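PDB 1QW2: DUF1805 domain-containing protein from Thermoplasma acidophilum, which is of unknown function but assembles as four copies, with a beta sheet that runs on from one subunit into another. Local coordinates for residues Ile13-Gly17 against Lys18-Phe22; Leu47-Glu50 against Thr51-Val55; Val93-Asn96 against Val97-Lys100. All coordinates share one frame; numbering follows the deposited sequence.

Overall arrangement
Contact 1 is the tip of the hairpin made by strands 3-15 and 18-25, contact 2 is the capped start of helix 49-54, and contact 3 is the turn from helix 94-97 into the C-terminal tail. Contacts 1 and 3 touch, their centres 11 Å apart: Tyr20 OH lies 2.9 Å from Ile98 O, a probable hydrogen bond, and Ile15 CG2 packs 3.5 Å from Arg95 CZ. Contact 2 stands across the centre of the chain from contact 1, with centres 23 Å apart. Its nearest atoms to contact 3 are still about 10 Å away. No active site or ligand is known; only contacts 1 and 3 meet, and contact 2 stands apart.

Contact 1: residues Ile13-Gly17 against Lys18-Phe22; sequences IEIGG and KVYQF
Tyr20 CG sits opposite its own carbonyl carbon (chi1 -60°), which swings the ring back along the hairpin toward Ile15, while Ile13 CG1 is tucked between its backbone N and carbonyl carbon (chi1 63°) and meets the root of the same side chain. There Ile13 CG1 packs 3.9 Å from Tyr20 CB, the two side chains crossing at a slant. Farther out, Tyr20 CE2 lies 3.9 Å from Ile15 CB, and Ile15 O comes up to the ring edge, in the plane of the ring. One water ties the two residues together again: it donates to Ile15 O at 2.7 Å and is hydrogen-bonded to Tyr20 OH at 2.8 Å. Ile15 O is thus gripped twice, since Lys18 N also donates to it at 2.9 Å, approaching from above the carbonyl plane rather than along a lone pair. The partner bond runs from Ile15 N to Lys18 O. A second pair of backbone bonds joins Ile13 and Tyr20, with Tyr20 N 2.8 Å from Ile13 O. On the other face of the sheet the CG of Glu14 rests 3.5 Å from Lys18 O. Val19, on the same face as Glu14, packs on Val19 of the third subunit. Ile13 and Glu14 continue the sheet into a strand of the second subunit. Gly16 and Gly17, both with positive phi, supply the two central residues of the reversal, giving a beta hairpin with a two-residue loop, closed by a type I' turn from Ile15 to Lys18.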
loop_
_atom_site.group_PDB
_atom_site.type_symbol
_atom_site.label_atom_id
_atom_site.label_comp_id
_atom_site.label_asym_id
_atom_site.label_seq_id
_atom_site.Cartn_x
_atom_site.Cartn_y
_atom_site.Cartn_z
ATOM N N ILE A 13 8.419 5.263 -9.310
ATOM C CA ILE A 13 9.668 5.840 -9.773
ATOM C C ILE A 13 9.674 5.989 -11.282
ATOM O O ILE A 13 8.956 5.285 -11.992
ATOM C CB ILE A 13 10.876 4.982 -9.348
ATOM C CG1 ILE A 13 10.793 3.601 -9.998
ATOM C CG2 ILE A 13 10.906 4.847 -7.830
ATOM C CD1 ILE A 13 11.998 2.725 -9.722
ATOM N N GLU A 14 10.483 6.924 -11.765
ATOM C CA GLU A 14 10.590 7.166 -13.192
ATOM C C GLU A 14 12.027 6.933 -13.632
ATOM O O GLU A 14 12.968 7.436 -13.016
ATOM C CB GLU A 14 10.160 8.597 -13.518
ATOM C CG GLU A 14 10.110 8.908 -15.002
ATOM C CD GLU A 14 9.479 10.255 -15.287
ATOM O OE1 GLU A 14 8.297 10.446 -14.928
ATOM O OE2 GLU A 14 10.163 11.123 -15.869
ATOM N N ILE A 15 12.185 6.151 -14.694
ATOM C CA ILE A 15 13.497 5.838 -15.238
ATOM C C ILE A 15 13.402 5.916 -16.752
ATOM O O ILE A 15 12.561 5.256 -17.360
ATOM C CB ILE A 15 13.947 4.415 -14.847
ATOM C CG1 ILE A 15 13.934 4.260 -13.326
ATOM C CG2 ILE A 15 15.343 4.143 -15.396
ATOM C CD1 ILE A 15 14.253 2.856 -12.848
ATOM N N GLY A 16 14.260 6.729 -17.357
ATOM C CA GLY A 16 14.240 6.869 -18.801
ATOM C C GLY A 16 12.874 7.278 -19.317
ATOM O O GLY A 16 12.447 6.828 -20.379
ATOM N N GLY A 17 12.182 8.122 -18.557
ATOM C CA GLY A 17 10.868 8.585 -18.967
ATOM C C GLY A 17 9.738 7.589 -18.787
ATOM O O GLY A 17 8.600 7.862 -19.172
ATOM N N LYS A 18 10.039 6.432 -18.207
ATOM C CA LYS A 18 9.018 5.415 -17.984
ATOM C C LYS A 18 8.707 5.286 -16.498
ATOM O O LYS A 18 9.583 5.471 -15.654
ATOM C CB LYS A 18 9.478 4.065 -18.540
ATOM C CG LYS A 18 9.565 4.023 -20.059
ATOM C CD LYS A 18 9.951 2.636 -20.551
ATOM C CE LYS A 18 9.931 2.561 -22.072
ATOM N NZ LYS A 18 10.883 3.521 -22.697
ATOM N N VAL A 19 7.453 4.976 -16.186
ATOM C CA VAL A 19 7.025 4.834 -14.799
ATOM C C VAL A 19 7.023 3.375 -14.356
ATOM O O VAL A 19 6.579 2.489 -15.088
ATOM C CB VAL A 19 5.612 5.416 -14.592
ATOM C CG1 VAL A 19 5.253 5.399 -13.113
ATOM C CG2 VAL A 19 5.550 6.834 -15.141
ATOM N N TYR A 20 7.522 3.136 -13.147
ATOM C CA TYR A 20 7.595 1.793 -12.587
ATOM C C TYR A 20 7.100 1.810 -11.152
ATOM O O TYR A 20 7.166 2.835 -10.472
ATOM C CB TYR A 20 9.042 1.291 -12.595
ATOM C CG TYR A 20 9.666 1.209 -13.965
ATOM C CD1 TYR A 20 9.596 0.038 -14.716
ATOM C CD2 TYR A 20 10.308 2.312 -14.520
ATOM C CE1 TYR A 20 10.153 -0.030 -15.993
ATOM C CE2 TYR A 20 10.865 2.257 -15.790
ATOM C CZ TYR A 20 10.784 1.085 -16.522
ATOM O OH TYR A 20 11.340 1.040 -17.779
ATOM N N GLN A 21 6.607 0.669 -10.690
ATOM C CA GLN A 21 6.137 0.559 -9.321
ATOM C C GLN A 21 7.125 -0.298 -8.542
ATOM O O GLN A 21 7.379 -1.447 -8.911
ATOM C CB GLN A 21 4.750 -0.087 -9.280
ATOM C CG GLN A 21 3.685 0.695 -10.035
ATOM C CD GLN A 21 3.421 2.065 -9.437
ATOM O OE1 GLN A 21 2.729 2.890 -10.032
ATOM N NE2 GLN A 21 3.966 2.311 -8.252
ATOM N N PHE A 22 7.711 0.272 -7.496
ATOM C CA PHE A 22 8.638 -0.466 -6.653
ATOM C C PHE A 22 7.884 -0.847 -5.390
ATOM O O PHE A 22 7.226 -0.010 -4.771
ATOM C CB PHE A 22 9.853 0.378 -6.262
ATOM C CG PHE A 22 10.726 -0.274 -5.224
ATOM C CD1 PHE A 22 11.482 -1.401 -5.537
ATOM C CD2 PHE A 22 10.762 0.212 -3.920
ATOM C CE1 PHE A 22 12.260 -2.038 -4.573
ATOM C CE2 PHE A 22 11.538 -0.418 -2.946
ATOM C CZ PHE A 22 12.288 -1.545 -3.272
HETATM O O HOH W 1 13.258 2.937 -18.590
#

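Contact 2: residues Leu47-Glu50 against Thr51-Val55; sequences LNME and TSNKV
Asn48 caps the start of helix 49-54 and meets Thr51 in its first turn, a local contact in the connection that follows strand 41-43 and leads through helix 49-54 to strand 59-61. Asn48 OD1 is the N-cap acceptor: it takes Glu50 N at 2.9 Å and Thr51 N at 3.4 Å, both weak bonds. Asn48 O adds weak bonds from Thr51 N and Ser52 N, and regular helical bonding then takes over with Asn53 N to Met49 O, 2.9 Å. Thr51 turns OG1 back beside its own backbone N (chi1 -58°), toward the cap, where it lies 3.5 Å from Asn48 CG with the two side chains crossing at about a right angle. The hydroxyl is not bonded to the cap amide; its hydrogen-bond partner is Gly45 O of the fourth subunit. Asn48 ND2 also looks across that interface, to Leu47 O of the fourth subunit, and the bond is repeated in the reverse sense. With an alanine here in place of Asn48, Glu50 N and Thr51 N would probably lose their side-chain cap, and Leu47 O of the fourth subunit its amide donor. On the inner side, Leu47 CD1 packs 3.6 Å from Ser52 OG, which is itself hydrogen-bonded to Tyr41 OH. The bend at chi2 (55°) of selenomethionine Met49 brings SE to 3.8 Å from Ser52 CB. Against the sheet, Leu47 and Met49 rest on Arg61 and Ser52 on Ala59, both of strand 59-61, while Asn53 OD1 accepts from Gln81 N at the start of helix 81-85.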
loop_
_atom_site.group_PDB
_atom_site.type_symbol
_atom_site.label_atom_id
_atom_site.label_comp_id
_atom_site.label_asym_id
_atom_site.label_seq_id
_atom_site.Cartn_x
_atom_site.Cartn_y
_atom_site.Cartn_z
ATOM N N LEU A 47 11.015 -15.068 -6.289
ATOM C CA LEU A 47 10.319 -15.338 -7.544
ATOM C C LEU A 47 10.594 -16.732 -8.080
ATOM O O LEU A 47 11.741 -17.179 -8.133
ATOM C CB LEU A 47 10.710 -14.320 -8.620
ATOM C CG LEU A 47 10.093 -14.580 -10.000
ATOM C CD1 LEU A 47 8.586 -14.401 -9.928
ATOM C CD2 LEU A 47 10.687 -13.624 -11.028
ATOM N N ASN A 48 9.521 -17.417 -8.467
ATOM C CA ASN A 48 9.606 -18.749 -9.054
ATOM C C ASN A 48 9.599 -18.521 -10.568
ATOM O O ASN A 48 8.550 -18.241 -11.148
ATOM C CB ASN A 48 8.384 -19.576 -8.656
ATOM C CG ASN A 48 8.483 -21.014 -9.106
ATOM O OD1 ASN A 48 9.005 -21.302 -10.186
ATOM N ND2 ASN A 48 7.971 -21.928 -8.285
HETATM N N MSE A 49 10.767 -18.625 -11.201
HETATM C CA MSE A 49 10.865 -18.404 -12.644
HETATM C C MSE A 49 10.055 -19.415 -13.456
HETATM O O MSE A 49 9.609 -19.113 -14.564
HETATM C CB MSE A 49 12.335 -18.426 -13.077
HETATM C CG MSE A 49 12.584 -18.134 -14.570
HETATM SE SE MSE A 49 11.845 -16.467 -15.236
HETATM C CE MSE A 49 12.932 -15.224 -14.237
ATOM N N GLU A 50 9.853 -20.613 -12.918
ATOM C CA GLU A 50 9.075 -21.601 -13.652
ATOM C C GLU A 50 7.647 -21.087 -13.825
ATOM O O GLU A 50 7.005 -21.324 -14.851
ATOM C CB GLU A 50 9.069 -22.944 -12.921
ATOM C CG GLU A 50 10.454 -23.533 -12.709
ATOM C CD GLU A 50 10.412 -24.979 -12.253
ATOM O OE1 GLU A 50 9.642 -25.293 -11.324
ATOM O OE2 GLU A 50 11.159 -25.801 -12.821
ATOM N N THR A 51 7.151 -20.370 -12.823
ATOM C CA THR A 51 5.803 -19.827 -12.901
ATOM C C THR A 51 5.757 -18.693 -13.924
ATOM O O THR A 51 4.825 -18.604 -14.725
ATOM C CB THR A 51 5.351 -19.323 -11.525
ATOM O OG1 THR A 51 5.419 -20.413 -10.597
ATOM C CG2 THR A 51 3.922 -18.805 -11.580
ATOM N N SER A 52 6.767 -17.830 -13.906
ATOM C CA SER A 52 6.825 -16.727 -14.856
ATOM C C SER A 52 6.804 -17.270 -16.283
ATOM O O SER A 52 6.121 -16.722 -17.154
ATOM C CB SER A 52 8.103 -15.906 -14.652
ATOM O OG SER A 52 8.140 -15.329 -13.360
ATOM N N ASN A 53 7.568 -18.330 -16.527
ATOM C CA ASN A 53 7.608 -18.920 -17.861
ATOM C C ASN A 53 6.283 -19.590 -18.198
ATOM O O ASN A 53 5.810 -19.497 -19.327
ATOM C CB ASN A 53 8.736 -19.951 -17.984
ATOM C CG ASN A 53 10.092 -19.310 -18.206
ATOM O OD1 ASN A 53 10.199 -18.268 -18.847
ATOM N ND2 ASN A 53 11.138 -19.947 -17.694
ATOM N N LYS A 54 5.690 -20.263 -17.217
ATOM C CA LYS A 54 4.424 -20.951 -17.428
ATOM C C LYS A 54 3.346 -20.015 -17.952
ATOM O O LYS A 54 2.617 -20.361 -18.884
ATOM C CB LYS A 54 3.948 -21.601 -16.126
ATOM C CG LYS A 54 2.539 -22.167 -16.196
ATOM C CD LYS A 54 2.131 -22.774 -14.861
ATOM C CE LYS A 54 0.693 -23.274 -14.893
ATOM N NZ LYS A 54 0.296 -23.881 -13.591
ATOM N N VAL A 55 3.249 -18.826 -17.365
ATOM C CA VAL A 55 2.224 -17.874 -17.776
ATOM C C VAL A 55 2.648 -16.869 -18.845
ATOM O O VAL A 55 1.888 -15.960 -19.187
ATOM C CB VAL A 55 1.634 -17.127 -16.547
ATOM C CG1 VAL A 55 1.067 -18.141 -15.560
ATOM C CG2 VAL A 55 2.696 -16.261 -15.876
#

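Contact 3: residues Val93-Asn96 against Val97-Lys100; sequences VLRN and VIDK
Leu94 O is the hub of the backbone turn, accepting from Val97 N at 2.9 Å, from above its carbonyl plane, and only weakly from Ile98 N at 2.8 Å, where the angle at hydrogen is 122°. The same three-residue spacing recurs before and after it, with Asn96 N bonded to Val93 O and Lys100 N to Val97 O. Around this hub the apolar side chains close in. Leu94 and Ile98 meet methyl to methyl at a slant, CD1 to CD1 at 4.0 Å, and Val97 CG2 stands farther off, 4.4 Å from Leu94 CD1. Val97 places CG2 between its backbone N and carbonyl carbon (CG1 at chi1 -59°), and that puts the methyl 3.6 Å from Leu94 O. Ile98 CG2 lies against Arg95 O. The polar side is bridged by water. Asp99 OD2 accepts from one water, at 2.7 Å, that also donates to Arg95 O and accepts from Asp99 N; a second water, 2.6 Å from Asp99 OD2, donates to Asn96 O. The carbonyls of Arg95 and Asn96 are thereby linked, through water, to a single carboxylate oxygen. Arg95 leads elsewhere, its NH2 bonded to Asn1 O of the second subunit. Arg95 and Ile98 both pack on Ile15 of strand 3-15, while Val97 settles on Ile88 and Asp92. The whole is a short, weakly bonded helical turn that passes into a 3-10 segment at 99-100, laid against the hairpin tip through Ile98 and Arg95 near the C terminus.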
loop_
_atom_site.group_PDB
_atom_site.type_symbol
_atom_site.label_atom_id
_atom_site.label_comp_id
_atom_site.label_asym_id
_atom_site.label_seq_id
_atom_site.Cartn_x
_atom_site.Cartn_y
_atom_site.Cartn_z
ATOM N N VAL A 93 22.909 -6.184 -16.147
ATOM C CA VAL A 93 22.653 -5.391 -14.950
ATOM C C VAL A 93 21.243 -4.841 -15.151
ATOM O O VAL A 93 20.942 -4.262 -16.193
ATOM C CB VAL A 93 23.652 -4.224 -14.817
ATOM C CG1 VAL A 93 23.330 -3.403 -13.572
ATOM C CG2 VAL A 93 25.073 -4.766 -14.752
ATOM N N LEU A 94 20.377 -5.028 -14.159
ATOM C CA LEU A 94 18.991 -4.585 -14.277
ATOM C C LEU A 94 18.810 -3.163 -14.808
ATOM O O LEU A 94 17.990 -2.928 -15.694
ATOM C CB LEU A 94 18.270 -4.731 -12.931
ATOM C CG LEU A 94 16.771 -4.417 -12.945
ATOM C CD1 LEU A 94 16.068 -5.308 -13.958
ATOM C CD2 LEU A 94 16.185 -4.629 -11.555
ATOM N N ARG A 95 19.571 -2.216 -14.273
ATOM C CA ARG A 95 19.460 -0.826 -14.712
ATOM C C ARG A 95 19.632 -0.687 -16.224
ATOM O O ARG A 95 19.017 0.176 -16.853
ATOM C CB ARG A 95 20.511 0.032 -14.000
ATOM C CG ARG A 95 20.387 1.525 -14.265
ATOM C CD ARG A 95 19.119 2.100 -13.646
ATOM N NE ARG A 95 18.978 3.530 -13.906
ATOM C CZ ARG A 95 18.783 4.056 -15.113
ATOM N NH1 ARG A 95 18.702 3.270 -16.179
ATOM N NH2 ARG A 95 18.671 5.370 -15.255
ATOM N N ASN A 96 20.460 -1.552 -16.802
ATOM C CA ASN A 96 20.738 -1.516 -18.233
ATOM C C ASN A 96 19.650 -2.117 -19.122
ATOM O O ASN A 96 19.680 -1.944 -20.342
ATOM C CB ASN A 96 22.069 -2.221 -18.519
ATOM C CG ASN A 96 23.261 -1.498 -17.915
ATOM O OD1 ASN A 96 24.379 -2.016 -17.914
ATOM N ND2 ASN A 96 23.031 -0.292 -17.404
ATOM N N VAL A 97 18.690 -2.818 -18.527
ATOM C CA VAL A 97 17.627 -3.426 -19.319
ATOM C C VAL A 97 16.223 -3.153 -18.791
ATOM O O VAL A 97 15.245 -3.640 -19.354
ATOM C CB VAL A 97 17.809 -4.957 -19.421
ATOM C CG1 VAL A 97 19.161 -5.279 -20.052
ATOM C CG2 VAL A 97 17.689 -5.593 -18.043
ATOM N N ILE A 98 16.124 -2.367 -17.724
ATOM C CA ILE A 98 14.827 -2.058 -17.124
ATOM C C ILE A 98 13.875 -1.397 -18.120
ATOM O O ILE A 98 12.657 -1.541 -18.020
ATOM C CB ILE A 98 14.998 -1.134 -15.896
ATOM C CG1 ILE A 98 13.704 -1.099 -15.083
ATOM C CG2 ILE A 98 15.374 0.270 -16.344
ATOM C CD1 ILE A 98 13.352 -2.419 -14.450
ATOM N N ASP A 99 14.436 -0.674 -19.082
ATOM C CA ASP A 99 13.628 0.001 -20.089
ATOM C C ASP A 99 12.731 -0.989 -20.829
ATOM O O ASP A 99 11.648 -0.632 -21.294
ATOM C CB ASP A 99 14.540 0.715 -21.088
ATOM C CG ASP A 99 15.410 -0.249 -21.869
ATOM O OD1 ASP A 99 14.888 -0.917 -22.787
ATOM O OD2 ASP A 99 16.615 -0.348 -21.557
ATOM N N LYS A 100 13.179 -2.235 -20.933
ATOM C CA LYS A 100 12.411 -3.258 -21.632
ATOM C C LYS A 100 11.262 -3.835 -20.808
ATOM O O LYS A 100 10.494 -4.666 -21.298
ATOM C CB LYS A 100 13.346 -4.374 -22.107
ATOM C CG LYS A 100 14.346 -3.892 -23.151
ATOM C CD LYS A 100 15.330 -4.970 -23.570
ATOM C CE LYS A 100 16.229 -4.463 -24.691
ATOM N NZ LYS A 100 17.196 -5.493 -25.152
HETATM O O HOH W 2 17.451 0.511 -19.179
HETATM O O HOH W 3 18.052 -1.841 -23.131
#